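Local coordinates for protein tyrosine--tRNA ligase (PDB 2CYA) that probably activates tyrosine with ATP and then transfers it to the acceptor end of tRNA(Tyr), acting as a homodimeric class I aminoacyl-tRNA synthetase, at residues Trp52-Tyr57 / Arg281-Ala286; Phe69-Ala74 / Glu110-Val115; Ala74-Tyr79 / Gly86-Ile91; Glu103-Pro108 / Arg339-Ala344. All coordinates share one frame; numbering follows the deposited sequence.

Contact 1: residues Trp52-Tyr57 / Arg281-Ala286; sequences WLVWMY and RYILFA. With SO4 (sulfate ion), chain C.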
loop_
_atom_site.group_PDB
_atom_site.type_symbol
_atom_site.label_atom_id
_atom_site.label_comp_id
_atom_site.label_asym_id
_atom_site.label_seq_id
_atom_site.Cartn_x
_atom_site.Cartn_y
_atom_site.Cartn_z
ATOM N N TRP A 52 19.182 20.825 -6.861
ATOM C CA TRP A 52 19.508 19.409 -6.770
ATOM C C TRP A 52 21.010 19.183 -6.714
ATOM O O TRP A 52 21.461 18.131 -6.244
ATOM C CB TRP A 52 18.919 18.650 -7.965
ATOM C CG TRP A 52 17.412 18.603 -7.975
ATOM C CD1 TRP A 52 16.557 19.221 -7.088
ATOM C CD2 TRP A 52 16.578 17.953 -8.944
ATOM N NE1 TRP A 52 15.247 18.999 -7.456
ATOM C CE2 TRP A 52 15.231 18.227 -8.592
ATOM C CE3 TRP A 52 16.835 17.168 -10.075
ATOM C CZ2 TRP A 52 14.146 17.741 -9.340
ATOM C CZ3 TRP A 52 15.753 16.683 -10.818
ATOM C CH2 TRP A 52 14.426 16.975 -10.445
ATOM N N LEU A 53 21.785 20.165 -7.185
ATOM C CA LEU A 53 23.244 20.022 -7.183
ATOM C C LEU A 53 23.741 19.840 -5.744
ATOM O O LEU A 53 24.702 19.105 -5.497
ATOM C CB LEU A 53 23.914 21.243 -7.843
ATOM C CG LEU A 53 23.816 21.414 -9.377
ATOM C CD1 LEU A 53 24.473 22.725 -9.799
ATOM C CD2 LEU A 53 24.507 20.234 -10.092
ATOM N N VAL A 54 23.072 20.485 -4.792
ATOM C CA VAL A 54 23.453 20.361 -3.389
ATOM C C VAL A 54 23.453 18.900 -2.944
ATOM O O VAL A 54 24.416 18.443 -2.315
ATOM C CB VAL A 54 22.500 21.142 -2.444
ATOM C CG1 VAL A 54 22.937 20.930 -0.997
ATOM C CG2 VAL A 54 22.500 22.628 -2.787
ATOM N N TRP A 55 22.395 18.144 -3.246
ATOM C CA TRP A 55 22.435 16.752 -2.817
ATOM C C TRP A 55 23.342 15.903 -3.721
ATOM O O TRP A 55 23.891 14.896 -3.282
ATOM C CB TRP A 55 21.026 16.151 -2.695
ATOM C CG TRP A 55 20.179 16.076 -3.933
ATOM C CD1 TRP A 55 19.097 16.859 -4.238
ATOM C CD2 TRP A 55 20.264 15.085 -4.969
ATOM N NE1 TRP A 55 18.495 16.407 -5.397
ATOM C CE2 TRP A 55 19.192 15.319 -5.865
ATOM C CE3 TRP A 55 21.141 14.014 -5.220
ATOM C CZ2 TRP A 55 18.970 14.525 -6.995
ATOM C CZ3 TRP A 55 20.922 13.222 -6.339
ATOM C CH2 TRP A 55 19.835 13.484 -7.218
ATOM N N MET A 56 23.546 16.328 -4.971
ATOM C CA MET A 56 24.432 15.568 -5.849
ATOM C C MET A 56 25.872 15.665 -5.310
ATOM O O MET A 56 26.602 14.686 -5.291
ATOM C CB MET A 56 24.351 16.094 -7.286
ATOM C CG MET A 56 23.016 15.804 -7.977
ATOM S SD MET A 56 22.897 16.603 -9.600
ATOM C CE MET A 56 21.244 16.037 -10.177
ATOM N N TYR A 57 26.265 16.847 -4.852
ATOM C CA TYR A 57 27.610 17.035 -4.302
ATOM C C TYR A 57 27.763 16.210 -3.026
ATOM O O TYR A 57 28.851 15.702 -2.726
ATOM C CB TYR A 57 27.867 18.518 -3.988
ATOM C CG TYR A 57 27.919 19.414 -5.216
ATOM C CD1 TYR A 57 28.431 18.941 -6.437
ATOM C CD2 TYR A 57 27.515 20.745 -5.147
ATOM C CE1 TYR A 57 28.537 19.768 -7.540
ATOM C CE2 TYR A 57 27.624 21.589 -6.250
ATOM C CZ TYR A 57 28.138 21.096 -7.446
ATOM O OH TYR A 57 28.262 21.944 -8.532
ATOM N N ARG A 281 26.872 29.889 -0.965
ATOM C CA ARG A 281 27.322 28.969 0.061
ATOM C C ARG A 281 27.213 27.472 -0.279
ATOM O O ARG A 281 28.180 26.721 -0.134
ATOM C CB ARG A 281 26.558 29.223 1.362
ATOM C CG ARG A 281 27.024 28.307 2.489
ATOM C CD ARG A 281 26.177 28.436 3.746
ATOM N NE ARG A 281 26.612 27.491 4.767
ATOM C CZ ARG A 281 26.006 27.314 5.938
ATOM N NH1 ARG A 281 24.926 28.024 6.243
ATOM N NH2 ARG A 281 26.472 26.415 6.797
ATOM N N TYR A 282 26.040 27.047 -0.728
ATOM C CA TYR A 282 25.805 25.634 -0.991
ATOM C C TYR A 282 26.225 25.072 -2.338
ATOM O O TYR A 282 26.437 23.871 -2.467
ATOM C CB TYR A 282 24.333 25.319 -0.742
ATOM C CG TYR A 282 23.912 25.593 0.689
ATOM C CD1 TYR A 282 24.694 25.146 1.754
ATOM C CD2 TYR A 282 22.745 26.309 0.979
ATOM C CE1 TYR A 282 24.329 25.401 3.072
ATOM C CE2 TYR A 282 22.379 26.574 2.294
ATOM C CZ TYR A 282 23.179 26.108 3.335
ATOM O OH TYR A 282 22.806 26.291 4.650
ATOM N N ILE A 283 26.342 25.934 -3.337
ATOM C CA ILE A 283 26.730 25.496 -4.651
ATOM C C ILE A 283 28.111 26.010 -5.096
ATOM O O ILE A 283 28.988 25.216 -5.433
ATOM C CB ILE A 283 25.667 25.908 -5.676
ATOM C CG1 ILE A 283 24.341 25.218 -5.350
ATOM C CG2 ILE A 283 26.126 25.541 -7.068
ATOM C CD1 ILE A 283 23.208 25.624 -6.254
ATOM N N LEU A 284 28.326 27.324 -5.079
ATOM C CA LEU A 284 29.613 27.847 -5.543
ATOM C C LEU A 284 30.776 27.477 -4.629
ATOM O O LEU A 284 31.776 26.945 -5.102
ATOM C CB LEU A 284 29.542 29.363 -5.758
ATOM C CG LEU A 284 28.487 29.879 -6.757
ATOM C CD1 LEU A 284 28.563 31.408 -6.808
ATOM C CD2 LEU A 284 28.707 29.287 -8.167
ATOM N N PHE A 285 30.654 27.717 -3.328
ATOM C CA PHE A 285 31.745 27.362 -2.418
ATOM C C PHE A 285 31.772 25.877 -2.026
ATOM O O PHE A 285 32.590 25.449 -1.208
ATOM C CB PHE A 285 31.703 28.230 -1.160
ATOM C CG PHE A 285 32.306 29.597 -1.354
ATOM C CD1 PHE A 285 31.511 30.684 -1.707
ATOM C CD2 PHE A 285 33.672 29.787 -1.216
ATOM C CE1 PHE A 285 32.075 31.942 -1.915
ATOM C CE2 PHE A 285 34.242 31.034 -1.425
ATOM C CZ PHE A 285 33.442 32.112 -1.772
ATOM N N ALA A 286 30.866 25.092 -2.601
ATOM C CA ALA A 286 30.837 23.665 -2.324
ATOM C C ALA A 286 32.129 23.104 -2.921
ATOM O O ALA A 286 32.682 22.121 -2.432
ATOM C CB ALA A 286 29.623 23.024 -2.995
HETATM S S SO4 C . 11.639 19.841 -6.618
HETATM O O1 SO4 C . 12.302 20.645 -5.497
HETATM O O2 SO4 C . 11.705 18.369 -6.217
HETATM O O3 SO4 C . 10.267 20.204 -6.640
HETATM O O4 SO4 C . 12.520 19.963 -7.725
HETATM O O HOH W 1 29.916 23.960 -7.683
#
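Tyr57 reaches from helix 51-64 to the end of helix 275-284, where its CD2 lies 3.8 Å from Ala286 CB and its CE2 4.0 Å from the carbonyl O of Ile283. Its CB bond points toward 281-286, and CG, anti to the carbonyl carbon (chi1 -66°), places the ring beside Ala286. A water stands 2.7 Å from both Tyr57 OH and Ile283 O and donates a proton to the carbonyl. One turn earlier, Val54 approaches with CG2 alone, 3.8 Å from Tyr282 CB. The side chains of Val54 and Ile283 cross at about a right angle, CG2 against Ile283 CG1, while Leu53 CD1 touches Ile283 CG2 at 4.3 Å. Trp52 turns away from 281-286 and uses its indole edge instead: NE1 donates to sulfate O4 at 2.9 Å through a bent bond (130°), with the sulfur in the ring plane. His49 and Lys241 of the KMSKS motif bind the same anion, which is probably from the crystallisation liquor. All three are inferred ATP ligands, so the sulfate is consistent with a site suited to phosphate. The helix pairing itself is apolar, with no direct hydrogen bond across it; the water supplies a polar link.

Contact 2: residues Phe69-Ala74 / Glu110-Val115; sequences FSVLEA and ERVRFV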
loop_
_atom_site.group_PDB
_atom_site.type_symbol
_atom_site.label_atom_id
_atom_site.label_comp_id
_atom_site.label_asym_id
_atom_site.label_seq_id
_atom_site.Cartn_x
_atom_site.Cartn_y
_atom_site.Cartn_z
ATOM N N PHE A 69 26.995 3.535 -2.054
ATOM C CA PHE A 69 25.845 4.357 -2.378
ATOM C C PHE A 69 24.966 3.970 -3.548
ATOM O O PHE A 69 25.441 3.494 -4.583
ATOM C CB PHE A 69 26.338 5.797 -2.603
ATOM C CG PHE A 69 25.362 6.848 -2.185
ATOM C CD1 PHE A 69 25.224 7.187 -0.847
ATOM C CD2 PHE A 69 24.520 7.448 -3.126
ATOM C CE1 PHE A 69 24.241 8.110 -0.443
ATOM C CE2 PHE A 69 23.542 8.367 -2.732
ATOM C CZ PHE A 69 23.400 8.692 -1.391
ATOM N N SER A 70 23.675 4.240 -3.369
ATOM C CA SER A 70 22.654 3.999 -4.380
ATOM C C SER A 70 21.795 5.246 -4.519
ATOM O O SER A 70 21.601 6.023 -3.562
ATOM C CB SER A 70 21.724 2.843 -3.983
ATOM O OG SER A 70 22.421 1.635 -3.796
ATOM N N VAL A 71 21.293 5.453 -5.722
ATOM C CA VAL A 71 20.396 6.569 -5.952
ATOM C C VAL A 71 19.098 5.873 -6.372
ATOM O O VAL A 71 19.088 5.065 -7.306
ATOM C CB VAL A 71 20.874 7.521 -7.092
ATOM C CG1 VAL A 71 19.751 8.513 -7.430
ATOM C CG2 VAL A 71 22.133 8.327 -6.648
ATOM N N LEU A 72 18.015 6.138 -5.657
ATOM C CA LEU A 72 16.742 5.519 -6.031
ATOM C C LEU A 72 15.938 6.490 -6.884
ATOM O O LEU A 72 15.537 7.549 -6.410
ATOM C CB LEU A 72 15.904 5.140 -4.796
ATOM C CG LEU A 72 14.522 4.581 -5.194
ATOM C CD1 LEU A 72 14.728 3.195 -5.822
ATOM C CD2 LEU A 72 13.553 4.491 -3.968
ATOM N N GLU A 73 15.713 6.140 -8.142
ATOM C CA GLU A 73 14.908 6.995 -9.009
ATOM C C GLU A 73 13.498 6.622 -8.582
ATOM O O GLU A 73 12.956 5.624 -9.037
ATOM C CB GLU A 73 15.195 6.647 -10.477
ATOM C CG GLU A 73 16.676 6.898 -10.780
ATOM C CD GLU A 73 17.156 6.371 -12.108
ATOM O OE1 GLU A 73 16.517 5.447 -12.663
ATOM O OE2 GLU A 73 18.207 6.873 -12.587
ATOM N N ALA A 74 12.935 7.423 -7.676
ATOM C CA ALA A 74 11.613 7.174 -7.091
ATOM C C ALA A 74 10.472 7.489 -8.042
ATOM O O ALA A 74 9.659 8.382 -7.778
ATOM C CB ALA A 74 11.467 7.981 -5.818
ATOM N N GLU A 110 30.220 6.084 -11.667
ATOM C CA GLU A 110 30.623 4.700 -11.888
ATOM C C GLU A 110 30.551 3.908 -10.586
ATOM O O GLU A 110 30.351 2.691 -10.597
ATOM C CB GLU A 110 32.049 4.633 -12.453
ATOM C CG GLU A 110 33.152 5.094 -11.503
ATOM C CD GLU A 110 33.303 6.609 -11.431
ATOM O OE1 GLU A 110 32.577 7.331 -12.155
ATOM O OE2 GLU A 110 34.164 7.078 -10.649
ATOM N N ARG A 111 30.713 4.608 -9.469
ATOM C CA ARG A 111 30.683 3.994 -8.149
ATOM C C ARG A 111 29.293 4.064 -7.510
ATOM O O ARG A 111 29.108 3.617 -6.384
ATOM C CB ARG A 111 31.715 4.680 -7.240
ATOM C CG ARG A 111 33.174 4.485 -7.707
ATOM C CD ARG A 111 34.184 5.335 -6.910
ATOM N NE ARG A 111 34.354 4.881 -5.532
ATOM C CZ ARG A 111 35.031 5.545 -4.595
ATOM N NH1 ARG A 111 35.611 6.706 -4.881
ATOM N NH2 ARG A 111 35.135 5.049 -3.365
ATOM N N VAL A 112 28.318 4.614 -8.233
ATOM C CA VAL A 112 26.952 4.729 -7.716
ATOM C C VAL A 112 26.015 3.736 -8.403
ATOM O O VAL A 112 26.071 3.569 -9.611
ATOM C CB VAL A 112 26.371 6.148 -7.945
ATOM C CG1 VAL A 112 24.951 6.236 -7.374
ATOM C CG2 VAL A 112 27.268 7.195 -7.310
ATOM N N ARG A 113 25.158 3.077 -7.627
ATOM C CA ARG A 113 24.197 2.149 -8.197
ATOM C C ARG A 113 22.843 2.858 -8.370
ATOM O O ARG A 113 22.181 3.220 -7.396
ATOM C CB ARG A 113 24.045 0.923 -7.295
ATOM C CG ARG A 113 23.126 -0.147 -7.870
ATOM C CD ARG A 113 22.873 -1.290 -6.871
ATOM N NE ARG A 113 22.324 -0.824 -5.590
ATOM C CZ ARG A 113 21.256 -1.354 -4.994
ATOM N NH1 ARG A 113 20.604 -2.369 -5.562
ATOM N NH2 ARG A 113 20.849 -0.892 -3.817
ATOM N N PHE A 114 22.452 3.089 -9.618
ATOM C CA PHE A 114 21.177 3.732 -9.905
ATOM C C PHE A 114 20.114 2.648 -9.960
ATOM O O PHE A 114 20.291 1.633 -10.631
ATOM C CB PHE A 114 21.237 4.502 -11.229
ATOM C CG PHE A 114 22.014 5.786 -11.137
ATOM C CD1 PHE A 114 23.393 5.795 -11.316
ATOM C CD2 PHE A 114 21.367 6.981 -10.841
ATOM C CE1 PHE A 114 24.123 6.983 -11.203
ATOM C CE2 PHE A 114 22.082 8.180 -10.723
ATOM C CZ PHE A 114 23.461 8.177 -10.907
ATOM N N VAL A 115 19.023 2.870 -9.230
ATOM C CA VAL A 115 17.924 1.915 -9.123
ATOM C C VAL A 115 16.602 2.590 -9.429
ATOM O O VAL A 115 16.279 3.631 -8.840
ATOM C CB VAL A 115 17.826 1.362 -7.674
ATOM C CG1 VAL A 115 16.878 0.176 -7.604
ATOM C CG2 VAL A 115 19.184 0.992 -7.173
HETATM O O HOH W 2 29.274 3.800 -3.700
#
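Ser70, Val71 and Leu72 pair in parallel with Arg113, Phe114 and Val115 at one margin of the Rossmann-type sheet of the catalytic domain, 113-116 being an outermost strand. The ladder runs from Arg113 N to Phe69 O (3.1 Å), Val71 N to Arg113 O (2.9 Å) and Val115 N to Val71 O, ending with Glu73 N to Val115 O at 2.7 Å. On the Ser70 face, Arg113 has CG anti to its own N (chi1 -176°) and bends at chi3 (56°), bringing NE and NH2 side-on to Ser70 OG, each at 3.0 Å and near the guanidinium plane. Val115 CG2 sits over the centre of one guanidinium face. An alanine in place of Ser70 removes the oxygen both nitrogens share, and the guanidinium would probably be freer to turn. On the other face, Val71 and Phe114 lie side by side, CB to CD2 3.8 Å, and Val71 CG2 meets Val112 CG1 at 3.6 Å. Glu73 OE2 passes near Phe114 CD2 but is held by a salt bridge to Arg99. Leu72 CD1 packs on Val115 CB, and the Leu72 side chain neighbours Tyr39 and Asp172, predicted tyrosine ligands. Parallel strands joined through helix 88-104 form the beta-alpha-beta crossover typical of a Rossmann fold.

Contact 3: residues Ala74-Tyr79 / Gly86-Ile91; sequences ATWHAY and GDMDLI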
loop_
_atom_site.group_PDB
_atom_site.type_symbol
_atom_site.label_atom_id
_atom_site.label_comp_id
_atom_site.label_asym_id
_atom_site.label_seq_id
_atom_site.Cartn_x
_atom_site.Cartn_y
_atom_site.Cartn_z
ATOM N N ALA A 74 12.935 7.423 -7.676
ATOM C CA ALA A 74 11.613 7.174 -7.091
ATOM C C ALA A 74 10.472 7.489 -8.042
ATOM O O ALA A 74 9.659 8.382 -7.778
ATOM C CB ALA A 74 11.467 7.981 -5.818
ATOM N N THR A 75 10.412 6.736 -9.135
ATOM C CA THR A 75 9.412 6.962 -10.161
ATOM C C THR A 75 7.979 6.751 -9.704
ATOM O O THR A 75 7.100 7.526 -10.079
ATOM C CB THR A 75 9.678 6.082 -11.399
ATOM O OG1 THR A 75 9.562 4.702 -11.040
ATOM C CG2 THR A 75 11.094 6.356 -11.957
ATOM N N TRP A 76 7.739 5.722 -8.893
ATOM C CA TRP A 76 6.387 5.467 -8.413
ATOM C C TRP A 76 5.942 6.583 -7.464
ATOM O O TRP A 76 4.775 6.973 -7.438
ATOM C CB TRP A 76 6.312 4.084 -7.738
ATOM C CG TRP A 76 6.247 2.969 -8.751
ATOM C CD1 TRP A 76 6.966 2.868 -9.910
ATOM C CD2 TRP A 76 5.409 1.805 -8.698
ATOM N NE1 TRP A 76 6.630 1.714 -10.582
ATOM C CE2 TRP A 76 5.673 1.046 -9.861
ATOM C CE3 TRP A 76 4.460 1.331 -7.783
ATOM C CZ2 TRP A 76 5.018 -0.158 -10.133
ATOM C CZ3 TRP A 76 3.809 0.125 -8.053
ATOM C CH2 TRP A 76 4.093 -0.602 -9.216
ATOM N N HIS A 77 6.883 7.120 -6.704
ATOM C CA HIS A 77 6.567 8.199 -5.786
ATOM C C HIS A 77 6.166 9.431 -6.597
ATOM O O HIS A 77 5.232 10.134 -6.234
ATOM C CB HIS A 77 7.785 8.529 -4.918
ATOM C CG HIS A 77 8.273 7.374 -4.105
ATOM N ND1 HIS A 77 8.005 7.246 -2.759
ATOM C CD2 HIS A 77 9.006 6.286 -4.450
ATOM C CE1 HIS A 77 8.554 6.134 -2.307
ATOM N NE2 HIS A 77 9.170 5.532 -3.310
ATOM N N ALA A 78 6.887 9.693 -7.691
ATOM C CA ALA A 78 6.601 10.857 -8.541
ATOM C C ALA A 78 5.206 10.679 -9.132
ATOM O O ALA A 78 4.421 11.635 -9.247
ATOM C CB ALA A 78 7.638 10.963 -9.667
ATOM N N TYR A 79 4.902 9.447 -9.513
ATOM C CA TYR A 79 3.582 9.171 -10.067
ATOM C C TYR A 79 2.540 9.492 -9.000
ATOM O O TYR A 79 1.553 10.158 -9.268
ATOM C CB TYR A 79 3.453 7.709 -10.467
ATOM C CG TYR A 79 2.084 7.359 -11.022
ATOM C CD1 TYR A 79 1.724 7.699 -12.325
ATOM C CD2 TYR A 79 1.158 6.672 -10.246
ATOM C CE1 TYR A 79 0.474 7.354 -12.839
ATOM C CE2 TYR A 79 -0.093 6.321 -10.753
ATOM C CZ TYR A 79 -0.427 6.661 -12.046
ATOM O OH TYR A 79 -1.652 6.273 -12.552
ATOM N N GLY A 86 1.843 12.255 -14.361
ATOM C CA GLY A 86 1.838 10.817 -14.157
ATOM C C GLY A 86 2.331 10.042 -15.365
ATOM O O GLY A 86 2.178 8.823 -15.434
ATOM N N ASP A 87 2.930 10.750 -16.315
ATOM C CA ASP A 87 3.457 10.123 -17.524
ATOM C C ASP A 87 4.778 9.448 -17.153
ATOM O O ASP A 87 5.815 10.099 -17.071
ATOM C CB ASP A 87 3.695 11.200 -18.594
ATOM C CG ASP A 87 4.027 10.621 -19.957
ATOM O OD1 ASP A 87 4.819 9.647 -20.041
ATOM O OD2 ASP A 87 3.499 11.169 -20.955
ATOM N N MET A 88 4.733 8.138 -16.944
ATOM C CA MET A 88 5.916 7.385 -16.559
ATOM C C MET A 88 7.110 7.495 -17.508
ATOM O O MET A 88 8.261 7.379 -17.064
ATOM C CB MET A 88 5.545 5.911 -16.338
ATOM C CG MET A 88 4.628 5.675 -15.126
ATOM S SD MET A 88 5.319 6.328 -13.555
ATOM C CE MET A 88 6.583 5.105 -13.250
ATOM N N ASP A 89 6.852 7.705 -18.800
ATOM C CA ASP A 89 7.933 7.836 -19.780
ATOM C C ASP A 89 8.717 9.130 -19.553
ATOM O O ASP A 89 9.940 9.173 -19.700
ATOM C CB ASP A 89 7.382 7.863 -21.205
ATOM C CG ASP A 89 6.659 6.590 -21.580
ATOM O OD1 ASP A 89 7.292 5.515 -21.542
ATOM O OD2 ASP A 89 5.455 6.674 -21.915
ATOM N N LEU A 90 7.990 10.190 -19.236
ATOM C CA LEU A 90 8.581 11.492 -18.993
ATOM C C LEU A 90 9.331 11.483 -17.660
ATOM O O LEU A 90 10.362 12.141 -17.500
ATOM C CB LEU A 90 7.476 12.546 -18.975
ATOM C CG LEU A 90 7.226 13.356 -20.250
ATOM C CD1 LEU A 90 7.428 12.525 -21.514
ATOM C CD2 LEU A 90 5.824 13.919 -20.171
ATOM N N ILE A 91 8.809 10.727 -16.705
ATOM C CA ILE A 91 9.451 10.637 -15.404
ATOM C C ILE A 91 10.781 9.901 -15.561
ATOM O O ILE A 91 11.785 10.298 -14.975
ATOM C CB ILE A 91 8.561 9.899 -14.396
ATOM C CG1 ILE A 91 7.332 10.751 -14.094
ATOM C CG2 ILE A 91 9.359 9.571 -13.120
ATOM C CD1 ILE A 91 6.352 10.096 -13.123
#
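Gly86 opens the segment leading into helix 88-104, which packs against the short helix 75-80 within the beta-alpha-beta connection of the catalytic domain. Its carbonyl O meets the edge of the Tyr79 ring in the ring plane, 3.3 Å from CD1. A positive phi (72°) suits a glycine, and a CB here would also crowd Tyr79 CE1. Asp87 is the N-cap of the helix, its OD1 accepting weak bonds from Asp89 N and Leu90 N. Met88 then folds back through bends at chi2 (-56°) and chi3 (-74°), so that its sulfur and methyl group serve different partners. SD lies 5.0 Å from the Tyr79 ring centroid in an oblique Met-aromatic contact, and 3.9 Å from Tyr79 CB. Replacing Tyr79 by an alanine would probably leave the Met88 sulfur and the Gly86 carbonyl without their aromatic neighbour and open a gap beside them. Beyond the sulfur, Met88 CE touches Thr75 OG1 at 3.7 Å and Trp76 CD1 at 4.0 Å. The polar atoms of these two residues bond elsewhere, Thr75 OG1 to Asp116 and Trp76 NE1 to Glu118, while Trp76 also packs on Ile131 and Tyr79 on Arg132 of the second subunit. Ile91, one turn on, divides its branches: CG2 meets Thr75 CG2 at 3.8 Å, and CD1 rests 3.8 Å from Ala78 CB and 3.9 Å from Tyr79 N.

Contact 4: residues Glu103-Pro108 / Arg339-Ala344; sequences EAAGVP and RPIRGA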
loop_
_atom_site.group_PDB
_atom_site.type_symbol
_atom_site.label_atom_id
_atom_site.label_comp_id
_atom_site.label_asym_id
_atom_site.label_seq_id
_atom_site.Cartn_x
_atom_site.Cartn_y
_atom_site.Cartn_z
ATOM N N GLU A 103 26.964 13.144 -13.504
ATOM C CA GLU A 103 28.266 12.825 -14.063
ATOM C C GLU A 103 28.985 14.109 -14.459
ATOM O O GLU A 103 30.116 14.362 -14.035
ATOM C CB GLU A 103 28.087 11.922 -15.290
ATOM C CG GLU A 103 29.322 11.806 -16.184
ATOM C CD GLU A 103 29.163 10.739 -17.271
ATOM O OE1 GLU A 103 29.728 9.646 -17.111
ATOM O OE2 GLU A 103 28.465 10.989 -18.275
ATOM N N ALA A 104 28.307 14.923 -15.266
ATOM C CA ALA A 104 28.863 16.187 -15.726
ATOM C C ALA A 104 29.147 17.126 -14.560
ATOM O O ALA A 104 29.955 18.040 -14.689
ATOM C CB ALA A 104 27.900 16.847 -16.696
ATOM N N ALA A 105 28.490 16.914 -13.424
ATOM C CA ALA A 105 28.719 17.789 -12.274
ATOM C C ALA A 105 29.933 17.316 -11.483
ATOM O O ALA A 105 30.378 17.980 -10.552
ATOM C CB ALA A 105 27.482 17.831 -11.364
ATOM N N GLY A 106 30.473 16.163 -11.847
ATOM C CA GLY A 106 31.649 15.693 -11.143
ATOM C C GLY A 106 31.400 14.561 -10.178
ATOM O O GLY A 106 32.328 14.133 -9.489
ATOM N N VAL A 107 30.167 14.069 -10.100
ATOM C CA VAL A 107 29.897 12.953 -9.197
ATOM C C VAL A 107 30.470 11.685 -9.853
ATOM O O VAL A 107 30.336 11.489 -11.060
ATOM C CB VAL A 107 28.372 12.748 -8.968
ATOM C CG1 VAL A 107 28.142 11.586 -8.013
ATOM C CG2 VAL A 107 27.740 14.014 -8.419
ATOM N N PRO A 108 31.138 10.823 -9.072
ATOM C CA PRO A 108 31.702 9.586 -9.633
ATOM C C PRO A 108 30.585 8.551 -9.818
ATOM O O PRO A 108 30.482 7.607 -9.032
ATOM C CB PRO A 108 32.713 9.157 -8.568
ATOM C CG PRO A 108 32.091 9.651 -7.294
ATOM C CD PRO A 108 31.548 11.011 -7.665
ATOM N N ARG A 339 27.515 25.811 -17.403
ATOM C CA ARG A 339 27.987 25.624 -18.770
ATOM C C ARG A 339 28.289 24.176 -19.150
ATOM O O ARG A 339 27.692 23.648 -20.087
ATOM C CB ARG A 339 29.210 26.516 -19.025
ATOM C CG ARG A 339 29.735 26.482 -20.452
ATOM C CD ARG A 339 30.624 27.708 -20.733
ATOM N NE ARG A 339 29.848 28.955 -20.800
ATOM C CZ ARG A 339 30.322 30.147 -20.448
ATOM N NH1 ARG A 339 31.570 30.263 -20.001
ATOM N NH2 ARG A 339 29.552 31.228 -20.533
ATOM N N PRO A 340 29.208 23.509 -18.432
ATOM C CA PRO A 340 29.500 22.119 -18.794
ATOM C C PRO A 340 28.342 21.133 -18.590
ATOM O O PRO A 340 28.215 20.167 -19.344
ATOM C CB PRO A 340 30.731 21.782 -17.938
ATOM C CG PRO A 340 30.578 22.683 -16.756
ATOM C CD PRO A 340 30.120 23.980 -17.379
ATOM N N ILE A 341 27.510 21.358 -17.572
ATOM C CA ILE A 341 26.365 20.478 -17.334
ATOM C C ILE A 341 25.371 20.631 -18.483
ATOM O O ILE A 341 24.853 19.641 -19.025
ATOM C CB ILE A 341 25.671 20.833 -16.019
ATOM C CG1 ILE A 341 26.665 20.610 -14.873
ATOM C CG2 ILE A 341 24.393 19.987 -15.844
ATOM C CD1 ILE A 341 26.206 21.105 -13.541
ATOM N N ARG A 342 25.107 21.884 -18.843
ATOM C CA ARG A 342 24.204 22.199 -19.934
ATOM C C ARG A 342 24.707 21.542 -21.222
ATOM O O ARG A 342 23.923 20.986 -22.000
ATOM C CB ARG A 342 24.137 23.713 -20.112
ATOM C CG ARG A 342 23.143 24.190 -21.163
ATOM C CD ARG A 342 23.068 25.704 -21.129
ATOM N NE ARG A 342 24.393 26.274 -21.321
ATOM C CZ ARG A 342 24.806 27.433 -20.825
ATOM N NH1 ARG A 342 24.003 28.196 -20.081
ATOM N NH2 ARG A 342 26.045 27.815 -21.064
ATOM N N GLY A 343 26.019 21.596 -21.435
ATOM C CA GLY A 343 26.604 20.997 -22.622
ATOM C C GLY A 343 26.413 19.491 -22.718
ATOM O O GLY A 343 26.041 18.974 -23.776
ATOM N N ALA A 344 26.667 18.783 -21.620
ATOM C CA ALA A 344 26.509 17.330 -21.593
ATOM C C ALA A 344 25.072 16.916 -21.876
ATOM O O ALA A 344 24.823 15.859 -22.446
ATOM C CB ALA A 344 26.945 16.779 -20.238
#
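Ala104 and Ile341 bring the end of helix 88-104 against helix 323-346, with their CA atoms 5.2 Å apart. The first helix finishes in a Schellman motif at Gly106, whose phi is positive (105°); one of the two bonds back into the last turn runs from Gly106 N to Glu103 O at 2.9 Å, and the chain then turns off toward strand 113-116. Small side chains on both helices permit the close approach. Ile341 is the one long side chain in the contact. Ile341 CB stands 4.6 Å from Ala104 CB. There the chain branches, CG2 lying anti to the backbone N. The other branch, CG1, is anti to the carbonyl carbon (chi1 -62°) and comes to 4.4 Å from Ala104 CB and 4.2 Å from Ala104 O. From CG1 the chain stays extended (chi2 171°), which carries the tip, CD1, past Ala104 to the next residue, where it meets Ala105 CB at 4.1 Å. Leu53 of helix 51-64 packs on both Ile341 and Ala105, so the isoleucine tip lies where three helices come together. Nearer the protein surface Pro340 borders the contact with its carbonyl O beside the Ala104 methyl. Away from helix 88-104, Arg339 and Arg342 both form salt bridges to Asp254, linking helix 323-346 to the start of helix 254-262. No hydrogen bond joins the two segments, and the interface is mainly apolar, Ala104 CB lying 4.0 Å from Ile341 CA. A turn beyond Ile341, Ala344 completes it methyl to methyl, its CB 3.7 Å from Ala104 CB.

From the N terminus, helix 51-64 gives its side of contact 1 and strand 68-73 its side of contact 2. Contact 3 closes first, a short loop joining helix 75-80 to the start of helix 88-104, and shares Ala74 with contact 2. The far end of helix 88-104 supplies 103-108 for contact 4 before 110-115 closes contact 2 around contact 3. Much later 281-286 closes contact 1, enclosing both, and 339-344 finally closes contact 4, which crosses contacts 1 and 2. Contacts 1 and 4 touch, Met56 O lying beside Val107 CG2; together they fasten helices 275-284 and 323-346 to the Rossmann-type catalytic core that contacts 2 and 3 help build.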